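Local structure of yeast glycogen phosphorylase (Saccharomyces cerevisiae, 1YGP) at residues P183-G188 with L344-K349; E356-V361 with W393-K398; V257-Y262 with Q332-A337. The protein is a glycogen phosphorylase, a pyridoxal-5'-phosphate-containing member of the carbohydrate phosphorylase family with the two-domain GT-B architecture. All coordinates share one frame; numbering follows the deposited sequence.

Contact 1 (P183-G188 with L344-K349); sequences PAWGYG and LRRFKK. With PO4 (phosphate ion), chain C.
Arg346 reaches from its helix to Trp185 and Tyr187 and is the sole residue of 344-349 to touch 183-188. Its CG stands anti to the backbone N (chi1 -171°) and the chain bends at chi3, which carries the guanidinium over to the two aromatic rings. Over one face of the indole, Arg346 CZ lies 4.1 Å from the centroid of the six-membered ring and 26° off its normal, the geometry of a cation-pi contact. The two planes are 52° apart, so this is not a flat stack. Tyr187 is met differently: its hydroxyl lies at the guanidinium edge, and Arg346 NH1 donates to Tyr187 OH at 3.1 Å, nearly within the guanidinium plane. Trp185 and Tyr187, alternate residues of strand 184-189, thus point the same way from the mixed sheet of this GT-B fold toward helix 322-350. Asp342, one turn earlier on that helix, pairs with both Arg346 NH2 and Tyr187 OH, while Tyr100 OH is a further partner of NH1. Another part of the guanidinium edge turns to a phosphate ion, probably from the crystallisation liquor: Arg346 NE donates to PO4 O1 at 3.0 Å, and NH2 binds PO4 O2 weakly. Arg345 adds a second arginine, its NH2 donating to PO4 O4 at 2.8 Å; Thr8 N also binds the ion, and Lys349 CE lies near O4.

Contact 2 (E356-V361 with W393-K398); sequences EFPDQV and WDIVTK
Phe357 and Pro358, on the short helix 357-360, pack against Ile395 and Lys398 of helix 389-399. These helices lead into two adjacent parallel strands, 361-366 and 400-404, of the Rossmann-like part of the sheet in the GT-B fold. In sequence order, Phe357 comes first: its CB lies 3.7 Å from Ile395 CG2, and the same methyl is 3.9 Å from Phe357 CD2, oblique to the ring. From there, at a chi1 of -159°, the phenyl leads away from Ile395 to helix 322-350, where Phe347 meets it edge-to-face. Pro358 follows and has the largest area buried in the contact. It sits where the backbones come nearest, its CA 5.6 Å from the CA of Lys398. One side of the pyrrolidine, through Pro358 CB, meets Lys398 CB at 3.7 Å, while Pro358 CD lies 3.9 Å from Ile395 CG2; the ring therefore bridges residues three apart, about one turn. No hydrogen bond crosses the interface, and its grip is apolar. Val361, the first residue to leave helical geometry, sets its CG2 above one face of the Phe357 ring, toward the rim. Lys398 gives only the base of its side chain to Pro358: bends at chi3 and chi4 lead it away to a salt bridge in which NZ meets Asp394 OD2 on the anti side at 3.1 Å.

Contact 3 (V257-Y262 with Q332-A337); sequences VLAVAY and QYFWCA
Ala259 and Phe334 mark the nearest backbone approach, with CA atoms 7.6 Å apart, where the axes of strand 257-262 and helix 332-337 pass 9.6 Å from each other at a signed crossing angle of -55°. Strand alternation decides which side chains face the helix: the CB atoms of Val257 and Ala259 point to it, whereas those of Leu258 and Val260 face the other way. From the helix a single side chain, Phe334, makes every contact. A chi1 of 173° carries its phenyl out to the strand, between the two inward-facing residues. The Ala259 methyl meets the ring obliquely, with Ala259 CB 3.6 Å from Phe334 CE1 and equally far from CZ. Val257 lies at the neighbouring rim atom, its CG2 3.9 Å from Phe334 CD1. Leu258 contributes through its backbone: Leu258 O lies near the plane of the ring, at its edge, 3.8 Å from Phe334 CE1. Phe334 CZ is 3.7 Å from Ala259 CA, so the ring end reaches the strand backbone. Ile311 and Thr312 of helix 303-313 also touch Phe334, and Ile311 reaches Val257 as well, so the ring lies where two helices and a strand meet. Strand 255-267 is hydrogen-bonded between 221-232 and 274-284, and helix 322-350 packs on this antiparallel end of the mixed sheet, a helix-on-sheet layer within the domain of this GT-B-family protein.

In the fold
Helix 322-350 connects the three sites: it supplies the second segment of contacts 1 and 3, and helix 357-360 of contact 2 follows it in the chain. The centres of contacts 1 and 2 and of contacts 1 and 3 are 14 Å apart, those of contacts 2 and 3 22 Å. Along the chain, both segments of contact 3 fall between those of contact 1, and contact 2 comes afterwards. Contacts 1 and 3 meet through a probable hydrogen bond from Trp335 NE1 to Tyr187 O; Leu344 CD2 of contact 1 packs on Phe357 CZ of contact 2. One helix thus lies against strands 184-189 and 255-267 of a mixed sheet that 357-360 enters through strand 361-366, placing all three contacts in one sheet-and-helix layer.

Contact 1 (P183-G188 with L344-K349)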
loop_
_atom_site.group_PDB
_atom_site.type_symbol
_atom_site.label_atom_id
_atom_site.label_comp_id
_atom_site.label_asym_id
_atom_site.label_seq_id
_atom_site.Cartn_x
_atom_site.Cartn_y
_atom_site.Cartn_z
ATOM N N PRO A 183 -20.348 -16.185 -18.878
ATOM C CA PRO A 183 -19.478 -15.020 -18.987
ATOM C C PRO A 183 -19.898 -13.882 -18.052
ATOM O O PRO A 183 -20.588 -12.936 -18.450
ATOM C CB PRO A 183 -19.535 -14.687 -20.475
ATOM C CG PRO A 183 -19.915 -16.008 -21.105
ATOM C CD PRO A 183 -21.002 -16.449 -20.147
ATOM N N ALA A 184 -19.524 -13.979 -16.778
ATOM C CA ALA A 184 -19.860 -12.939 -15.819
ATOM C C ALA A 184 -18.666 -12.306 -15.094
ATOM O O ALA A 184 -17.627 -12.935 -14.820
ATOM C CB ALA A 184 -20.793 -13.485 -14.766
ATOM N N TRP A 185 -18.838 -11.014 -14.837
ATOM C CA TRP A 185 -17.905 -10.189 -14.126
ATOM C C TRP A 185 -18.673 -9.571 -12.975
ATOM O O TRP A 185 -19.860 -9.225 -13.116
ATOM C CB TRP A 185 -17.378 -9.059 -14.987
ATOM C CG TRP A 185 -16.103 -9.367 -15.747
ATOM C CD1 TRP A 185 -15.853 -10.619 -16.224
ATOM C CD2 TRP A 185 -15.102 -8.474 -16.041
ATOM N NE1 TRP A 185 -14.698 -10.528 -16.824
ATOM C CE2 TRP A 185 -14.213 -9.279 -16.742
ATOM C CE3 TRP A 185 -14.796 -7.142 -15.835
ATOM C CZ2 TRP A 185 -13.013 -8.779 -17.249
ATOM C CZ3 TRP A 185 -13.603 -6.635 -16.336
ATOM C CH2 TRP A 185 -12.716 -7.443 -17.037
ATOM N N GLY A 186 -18.016 -9.420 -11.826
ATOM C CA GLY A 186 -18.619 -8.736 -10.697
ATOM C C GLY A 186 -17.951 -7.372 -10.551
ATOM O O GLY A 186 -16.745 -7.281 -10.764
ATOM N N TYR A 187 -18.629 -6.283 -10.236
ATOM C CA TYR A 187 -17.979 -5.012 -10.043
ATOM C C TYR A 187 -18.282 -4.591 -8.628
ATOM O O TYR A 187 -19.441 -4.725 -8.212
ATOM C CB TYR A 187 -18.520 -3.923 -10.963
ATOM C CG TYR A 187 -17.973 -3.933 -12.376
ATOM C CD1 TYR A 187 -16.756 -3.327 -12.665
ATOM C CD2 TYR A 187 -18.684 -4.589 -13.374
ATOM C CE1 TYR A 187 -16.241 -3.385 -13.962
ATOM C CE2 TYR A 187 -18.182 -4.655 -14.667
ATOM C CZ TYR A 187 -16.964 -4.053 -14.953
ATOM O OH TYR A 187 -16.474 -4.119 -16.239
ATOM N N GLY A 188 -17.325 -4.011 -7.900
ATOM C CA GLY A 188 -17.537 -3.579 -6.526
ATOM C C GLY A 188 -16.505 -2.550 -6.087
ATOM O O GLY A 188 -15.889 -1.883 -6.934
ATOM N N LEU A 344 -19.571 -0.116 -20.928
ATOM C CA LEU A 344 -19.801 0.375 -22.273
ATOM C C LEU A 344 -18.513 0.415 -23.115
ATOM O O LEU A 344 -18.566 0.277 -24.350
ATOM C CB LEU A 344 -20.384 1.771 -22.242
ATOM C CG LEU A 344 -21.468 2.106 -21.242
ATOM C CD1 LEU A 344 -22.089 3.423 -21.615
ATOM C CD2 LEU A 344 -22.563 1.060 -21.271
ATOM N N ARG A 345 -17.326 0.587 -22.506
ATOM C CA ARG A 345 -16.081 0.649 -23.265
ATOM C C ARG A 345 -15.849 -0.671 -23.991
ATOM O O ARG A 345 -15.619 -0.738 -25.201
ATOM C CB ARG A 345 -14.888 0.907 -22.357
ATOM C CG ARG A 345 -13.699 1.119 -23.279
ATOM C CD ARG A 345 -12.292 0.826 -22.798
ATOM N NE ARG A 345 -12.189 -0.554 -22.408
ATOM C CZ ARG A 345 -12.225 -0.846 -21.111
ATOM N NH1 ARG A 345 -12.347 0.126 -20.182
ATOM N NH2 ARG A 345 -12.184 -2.125 -20.744
ATOM N N ARG A 346 -15.971 -1.743 -23.224
ATOM C CA ARG A 346 -15.825 -3.086 -23.737
ATOM C C ARG A 346 -16.826 -3.295 -24.872
ATOM O O ARG A 346 -16.441 -3.818 -25.920
ATOM C CB ARG A 346 -16.053 -4.022 -22.577
ATOM C CG ARG A 346 -15.738 -5.461 -22.877
ATOM C CD ARG A 346 -15.751 -6.315 -21.615
ATOM N NE ARG A 346 -14.754 -5.825 -20.682
ATOM C CZ ARG A 346 -15.106 -5.402 -19.468
ATOM N NH1 ARG A 346 -16.382 -5.428 -19.075
ATOM N NH2 ARG A 346 -14.176 -4.876 -18.666
ATOM N N PHE A 347 -18.073 -2.785 -24.741
ATOM C CA PHE A 347 -19.127 -2.925 -25.760
ATOM C C PHE A 347 -18.726 -2.241 -27.051
ATOM O O PHE A 347 -18.930 -2.793 -28.141
ATOM C CB PHE A 347 -20.477 -2.305 -25.323
ATOM C CG PHE A 347 -21.629 -2.486 -26.315
ATOM C CD1 PHE A 347 -22.197 -3.752 -26.529
ATOM C CD2 PHE A 347 -22.129 -1.379 -27.014
ATOM C CE1 PHE A 347 -23.255 -3.908 -27.432
ATOM C CE2 PHE A 347 -23.187 -1.537 -27.918
ATOM C CZ PHE A 347 -23.751 -2.802 -28.128
ATOM N N LYS A 348 -18.121 -1.062 -26.973
ATOM C CA LYS A 348 -17.773 -0.400 -28.210
ATOM C C LYS A 348 -16.625 -1.099 -28.904
ATOM O O LYS A 348 -16.523 -0.920 -30.113
ATOM C CB LYS A 348 -17.442 1.027 -27.957
ATOM C CG LYS A 348 -18.706 1.720 -27.465
ATOM C CD LYS A 348 -18.433 3.194 -27.485
ATOM C CE LYS A 348 -19.137 3.841 -26.345
ATOM N NZ LYS A 348 -18.823 5.258 -26.374
ATOM N N LYS A 349 -15.799 -1.964 -28.309
ATOM C CA LYS A 349 -14.854 -2.725 -29.124
ATOM C C LYS A 349 -15.637 -3.640 -30.054
ATOM O O LYS A 349 -15.119 -4.041 -31.086
ATOM C CB LYS A 349 -13.962 -3.694 -28.383
ATOM C CG LYS A 349 -12.899 -3.234 -27.432
ATOM C CD LYS A 349 -12.274 -4.579 -27.122
ATOM C CE LYS A 349 -11.260 -4.458 -26.018
ATOM N NZ LYS A 349 -10.448 -5.656 -25.960
HETATM P P PO4 C . -11.380 -5.520 -21.780
HETATM O O1 PO4 C . -12.172 -6.744 -22.001
HETATM O O2 PO4 C . -11.329 -5.272 -20.327
HETATM O O3 PO4 C . -9.995 -5.693 -22.305
HETATM O O4 PO4 C . -11.998 -4.372 -22.471
#

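Contact 2 (E356-V361 with W393-K398)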
loop_
_atom_site.group_PDB
_atom_site.type_symbol
_atom_site.label_atom_id
_atom_site.label_comp_id
_atom_site.label_asym_id
_atom_site.label_seq_id
_atom_site.Cartn_x
_atom_site.Cartn_y
_atom_site.Cartn_z
ATOM N N GLU A 356 -28.269 -3.218 -30.180
ATOM C CA GLU A 356 -27.993 -4.577 -29.762
ATOM C C GLU A 356 -27.469 -4.699 -28.339
ATOM O O GLU A 356 -27.284 -5.822 -27.844
ATOM C CB GLU A 356 -26.980 -5.220 -30.644
ATOM C CG GLU A 356 -27.404 -5.230 -32.080
ATOM C CD GLU A 356 -26.546 -6.174 -32.885
ATOM O OE1 GLU A 356 -25.318 -6.067 -32.841
ATOM O OE2 GLU A 356 -27.125 -7.021 -33.557
ATOM N N PHE A 357 -27.253 -3.577 -27.633
ATOM C CA PHE A 357 -26.802 -3.593 -26.250
ATOM C C PHE A 357 -27.630 -4.569 -25.421
ATOM O O PHE A 357 -26.974 -5.486 -24.914
ATOM C CB PHE A 357 -26.880 -2.184 -25.619
ATOM C CG PHE A 357 -25.983 -2.020 -24.401
ATOM C CD1 PHE A 357 -24.589 -1.978 -24.560
ATOM C CD2 PHE A 357 -26.537 -1.907 -23.126
ATOM C CE1 PHE A 357 -23.750 -1.819 -23.452
ATOM C CE2 PHE A 357 -25.684 -1.747 -22.028
ATOM C CZ PHE A 357 -24.297 -1.701 -22.183
ATOM N N PRO A 358 -28.980 -4.590 -25.326
ATOM C CA PRO A 358 -29.720 -5.570 -24.536
ATOM C C PRO A 358 -29.437 -7.001 -24.955
ATOM O O PRO A 358 -29.502 -7.928 -24.157
ATOM C CB PRO A 358 -31.149 -5.208 -24.726
ATOM C CG PRO A 358 -31.086 -3.748 -25.037
ATOM C CD PRO A 358 -29.931 -3.729 -26.013
ATOM N N ASP A 359 -29.076 -7.243 -26.208
ATOM C CA ASP A 359 -28.805 -8.604 -26.625
ATOM C C ASP A 359 -27.421 -9.042 -26.164
ATOM O O ASP A 359 -27.104 -10.230 -26.171
ATOM C CB ASP A 359 -28.934 -8.686 -28.148
ATOM C CG ASP A 359 -30.307 -8.240 -28.646
ATOM O OD1 ASP A 359 -31.307 -8.815 -28.211
ATOM O OD2 ASP A 359 -30.379 -7.311 -29.457
ATOM N N GLN A 360 -26.556 -8.105 -25.789
ATOM C CA GLN A 360 -25.218 -8.435 -25.348
ATOM C C GLN A 360 -24.932 -8.174 -23.872
ATOM O O GLN A 360 -24.044 -8.818 -23.322
ATOM C CB GLN A 360 -24.207 -7.663 -26.188
ATOM C CG GLN A 360 -24.244 -7.967 -27.673
ATOM C CD GLN A 360 -23.874 -9.405 -28.014
ATOM O OE1 GLN A 360 -22.766 -9.854 -27.750
ATOM N NE2 GLN A 360 -24.752 -10.200 -28.618
ATOM N N VAL A 361 -25.600 -7.298 -23.138
ATOM C CA VAL A 361 -25.221 -7.041 -21.764
ATOM C C VAL A 361 -26.376 -7.371 -20.840
ATOM O O VAL A 361 -27.482 -6.923 -21.120
ATOM C CB VAL A 361 -24.842 -5.555 -21.608
ATOM C CG1 VAL A 361 -24.446 -5.247 -20.180
ATOM C CG2 VAL A 361 -23.664 -5.234 -22.478
ATOM N N TRP A 393 -33.970 4.883 -23.405
ATOM C CA TRP A 393 -34.736 4.308 -22.318
ATOM C C TRP A 393 -35.196 2.873 -22.592
ATOM O O TRP A 393 -35.263 2.035 -21.686
ATOM C CB TRP A 393 -35.950 5.196 -22.009
ATOM C CG TRP A 393 -36.594 4.689 -20.730
ATOM C CD1 TRP A 393 -37.858 4.171 -20.741
ATOM C CD2 TRP A 393 -35.989 4.623 -19.497
ATOM N NE1 TRP A 393 -38.059 3.763 -19.516
ATOM C CE2 TRP A 393 -36.991 4.009 -18.744
ATOM C CE3 TRP A 393 -34.776 4.973 -18.902
ATOM C CZ2 TRP A 393 -36.805 3.734 -17.395
ATOM C CZ3 TRP A 393 -34.584 4.698 -17.549
ATOM C CH2 TRP A 393 -35.591 4.082 -16.803
ATOM N N ASP A 394 -35.498 2.543 -23.831
ATOM C CA ASP A 394 -35.849 1.184 -24.157
ATOM C C ASP A 394 -34.670 0.252 -23.936
ATOM O O ASP A 394 -34.863 -0.873 -23.467
ATOM C CB ASP A 394 -36.284 1.111 -25.596
ATOM C CG ASP A 394 -37.771 0.868 -25.680
ATOM O OD1 ASP A 394 -38.543 1.811 -25.453
ATOM O OD2 ASP A 394 -38.130 -0.279 -25.963
ATOM N N ILE A 395 -33.448 0.712 -24.231
ATOM C CA ILE A 395 -32.257 -0.095 -24.026
ATOM C C ILE A 395 -32.043 -0.306 -22.514
ATOM O O ILE A 395 -31.927 -1.450 -22.054
ATOM C CB ILE A 395 -31.059 0.621 -24.719
ATOM C CG1 ILE A 395 -31.305 0.656 -26.237
ATOM C CG2 ILE A 395 -29.759 -0.113 -24.440
ATOM C CD1 ILE A 395 -30.300 1.422 -27.126
ATOM N N VAL A 396 -32.083 0.759 -21.711
ATOM C CA VAL A 396 -31.930 0.676 -20.274
ATOM C C VAL A 396 -32.855 -0.402 -19.705
ATOM O O VAL A 396 -32.409 -1.380 -19.107
ATOM C CB VAL A 396 -32.242 2.075 -19.675
ATOM C CG1 VAL A 396 -32.329 2.021 -18.163
ATOM C CG2 VAL A 396 -31.107 3.035 -19.986
ATOM N N THR A 397 -34.125 -0.297 -20.054
ATOM C CA THR A 397 -35.181 -1.172 -19.592
ATOM C C THR A 397 -34.893 -2.638 -19.851
ATOM O O THR A 397 -34.990 -3.509 -18.986
ATOM C CB THR A 397 -36.399 -0.632 -20.305
ATOM O OG1 THR A 397 -36.688 0.584 -19.618
ATOM C CG2 THR A 397 -37.570 -1.592 -20.371
ATOM N N LYS A 398 -34.480 -2.937 -21.065
ATOM C CA LYS A 398 -34.167 -4.294 -21.401
ATOM C C LYS A 398 -32.824 -4.755 -20.852
ATOM O O LYS A 398 -32.606 -5.960 -20.821
ATOM C CB LYS A 398 -34.220 -4.414 -22.899
ATOM C CG LYS A 398 -35.649 -4.547 -23.343
ATOM C CD LYS A 398 -35.631 -4.772 -24.845
ATOM C CE LYS A 398 -35.903 -3.529 -25.698
ATOM N NZ LYS A 398 -37.328 -3.244 -25.729
#

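Contact 3 (V257-Y262 with Q332-A337)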
loop_
_atom_site.group_PDB
_atom_site.type_symbol
_atom_site.label_atom_id
_atom_site.label_comp_id
_atom_site.label_asym_id
_atom_site.label_seq_id
_atom_site.Cartn_x
_atom_site.Cartn_y
_atom_site.Cartn_z
ATOM N N VAL A 257 -12.773 12.597 -9.394
ATOM C CA VAL A 257 -11.912 11.674 -8.675
ATOM C C VAL A 257 -11.543 10.624 -9.699
ATOM O O VAL A 257 -12.076 10.684 -10.826
ATOM C CB VAL A 257 -12.633 11.015 -7.493
ATOM C CG1 VAL A 257 -12.828 12.048 -6.417
ATOM C CG2 VAL A 257 -14.013 10.503 -7.885
ATOM N N LEU A 258 -10.653 9.690 -9.377
ATOM C CA LEU A 258 -10.281 8.691 -10.350
ATOM C C LEU A 258 -10.585 7.330 -9.817
ATOM O O LEU A 258 -10.377 7.110 -8.625
ATOM C CB LEU A 258 -8.818 8.711 -10.671
ATOM C CG LEU A 258 -8.295 9.853 -11.491
ATOM C CD1 LEU A 258 -6.865 9.532 -11.851
ATOM C CD2 LEU A 258 -9.076 10.025 -12.778
ATOM N N ALA A 259 -11.048 6.422 -10.670
ATOM C CA ALA A 259 -11.358 5.073 -10.257
ATOM C C ALA A 259 -10.276 4.224 -10.904
ATOM O O ALA A 259 -10.095 4.255 -12.122
ATOM C CB ALA A 259 -12.709 4.678 -10.783
ATOM N N VAL A 260 -9.478 3.513 -10.128
ATOM C CA VAL A 260 -8.435 2.670 -10.668
ATOM C C VAL A 260 -8.929 1.270 -10.351
ATOM O O VAL A 260 -9.368 1.020 -9.215
ATOM C CB VAL A 260 -7.120 3.025 -9.947
ATOM C CG1 VAL A 260 -5.991 2.066 -10.281
ATOM C CG2 VAL A 260 -6.743 4.431 -10.379
ATOM N N ALA A 261 -8.906 0.381 -11.343
ATOM C CA ALA A 261 -9.347 -0.995 -11.187
ATOM C C ALA A 261 -8.297 -1.918 -10.604
ATOM O O ALA A 261 -7.083 -1.709 -10.783
ATOM C CB ALA A 261 -9.737 -1.582 -12.517
ATOM N N TYR A 262 -8.785 -2.932 -9.879
ATOM C CA TYR A 262 -7.996 -4.019 -9.325
ATOM C C TYR A 262 -8.763 -5.286 -9.694
ATOM O O TYR A 262 -9.973 -5.412 -9.454
ATOM C CB TYR A 262 -7.899 -3.924 -7.816
ATOM C CG TYR A 262 -6.924 -2.873 -7.318
ATOM C CD1 TYR A 262 -7.241 -1.517 -7.454
ATOM C CD2 TYR A 262 -5.715 -3.248 -6.724
ATOM C CE1 TYR A 262 -6.363 -0.536 -7.004
ATOM C CE2 TYR A 262 -4.824 -2.262 -6.266
ATOM C CZ TYR A 262 -5.161 -0.912 -6.415
ATOM O OH TYR A 262 -4.319 0.087 -5.976
ATOM N N GLN A 332 -21.811 5.166 -3.816
ATOM C CA GLN A 332 -22.689 4.403 -4.703
ATOM C C GLN A 332 -22.669 4.981 -6.116
ATOM O O GLN A 332 -22.738 4.233 -7.106
ATOM C CB GLN A 332 -24.127 4.414 -4.191
ATOM C CG GLN A 332 -24.340 3.753 -2.844
ATOM C CD GLN A 332 -25.792 3.604 -2.427
ATOM O OE1 GLN A 332 -26.173 2.657 -1.728
ATOM N NE2 GLN A 332 -26.695 4.484 -2.824
ATOM N N TYR A 333 -22.533 6.309 -6.258
ATOM C CA TYR A 333 -22.388 6.852 -7.589
ATOM C C TYR A 333 -21.035 6.419 -8.146
ATOM O O TYR A 333 -21.061 5.758 -9.184
ATOM C CB TYR A 333 -22.464 8.384 -7.617
ATOM C CG TYR A 333 -22.397 8.886 -9.054
ATOM C CD1 TYR A 333 -23.046 8.188 -10.077
ATOM C CD2 TYR A 333 -21.613 9.988 -9.370
ATOM C CE1 TYR A 333 -22.894 8.577 -11.402
ATOM C CE2 TYR A 333 -21.458 10.391 -10.696
ATOM C CZ TYR A 333 -22.094 9.675 -11.702
ATOM O OH TYR A 333 -21.912 10.007 -13.025
ATOM N N PHE A 334 -19.879 6.693 -7.510
ATOM C CA PHE A 334 -18.531 6.304 -7.955
ATOM C C PHE A 334 -18.435 4.870 -8.518
ATOM O O PHE A 334 -17.974 4.621 -9.634
ATOM C CB PHE A 334 -17.618 6.511 -6.746
ATOM C CG PHE A 334 -16.185 6.030 -6.895
ATOM C CD1 PHE A 334 -15.267 6.778 -7.626
ATOM C CD2 PHE A 334 -15.805 4.806 -6.341
ATOM C CE1 PHE A 334 -13.977 6.300 -7.816
ATOM C CE2 PHE A 334 -14.507 4.334 -6.537
ATOM C CZ PHE A 334 -13.592 5.080 -7.279
ATOM N N TRP A 335 -18.939 3.886 -7.805
ATOM C CA TRP A 335 -18.907 2.519 -8.258
ATOM C C TRP A 335 -19.852 2.323 -9.417
ATOM O O TRP A 335 -19.424 1.651 -10.364
ATOM C CB TRP A 335 -19.258 1.654 -7.066
ATOM C CG TRP A 335 -19.852 0.270 -7.269
ATOM C CD1 TRP A 335 -19.204 -0.799 -7.846
ATOM C CD2 TRP A 335 -21.093 -0.040 -6.792
ATOM N NE1 TRP A 335 -20.045 -1.801 -7.711
ATOM C CE2 TRP A 335 -21.180 -1.395 -7.090
ATOM C CE3 TRP A 335 -22.123 0.643 -6.153
ATOM C CZ2 TRP A 335 -22.339 -2.073 -6.725
ATOM C CZ3 TRP A 335 -23.268 -0.056 -5.803
ATOM C CH2 TRP A 335 -23.376 -1.406 -6.085
ATOM N N CYS A 336 -21.086 2.860 -9.421
ATOM C CA CYS A 336 -21.983 2.708 -10.575
ATOM C C CYS A 336 -21.462 3.334 -11.872
ATOM O O CYS A 336 -21.503 2.749 -12.954
ATOM C CB CYS A 336 -23.314 3.319 -10.243
ATOM S SG CYS A 336 -24.172 2.212 -9.111
ATOM N N ALA A 337 -20.872 4.506 -11.719
ATOM C CA ALA A 337 -20.289 5.291 -12.775
ATOM C C ALA A 337 -19.129 4.593 -13.482
ATOM O O ALA A 337 -19.176 4.349 -14.698
ATOM C CB ALA A 337 -19.801 6.596 -12.171
#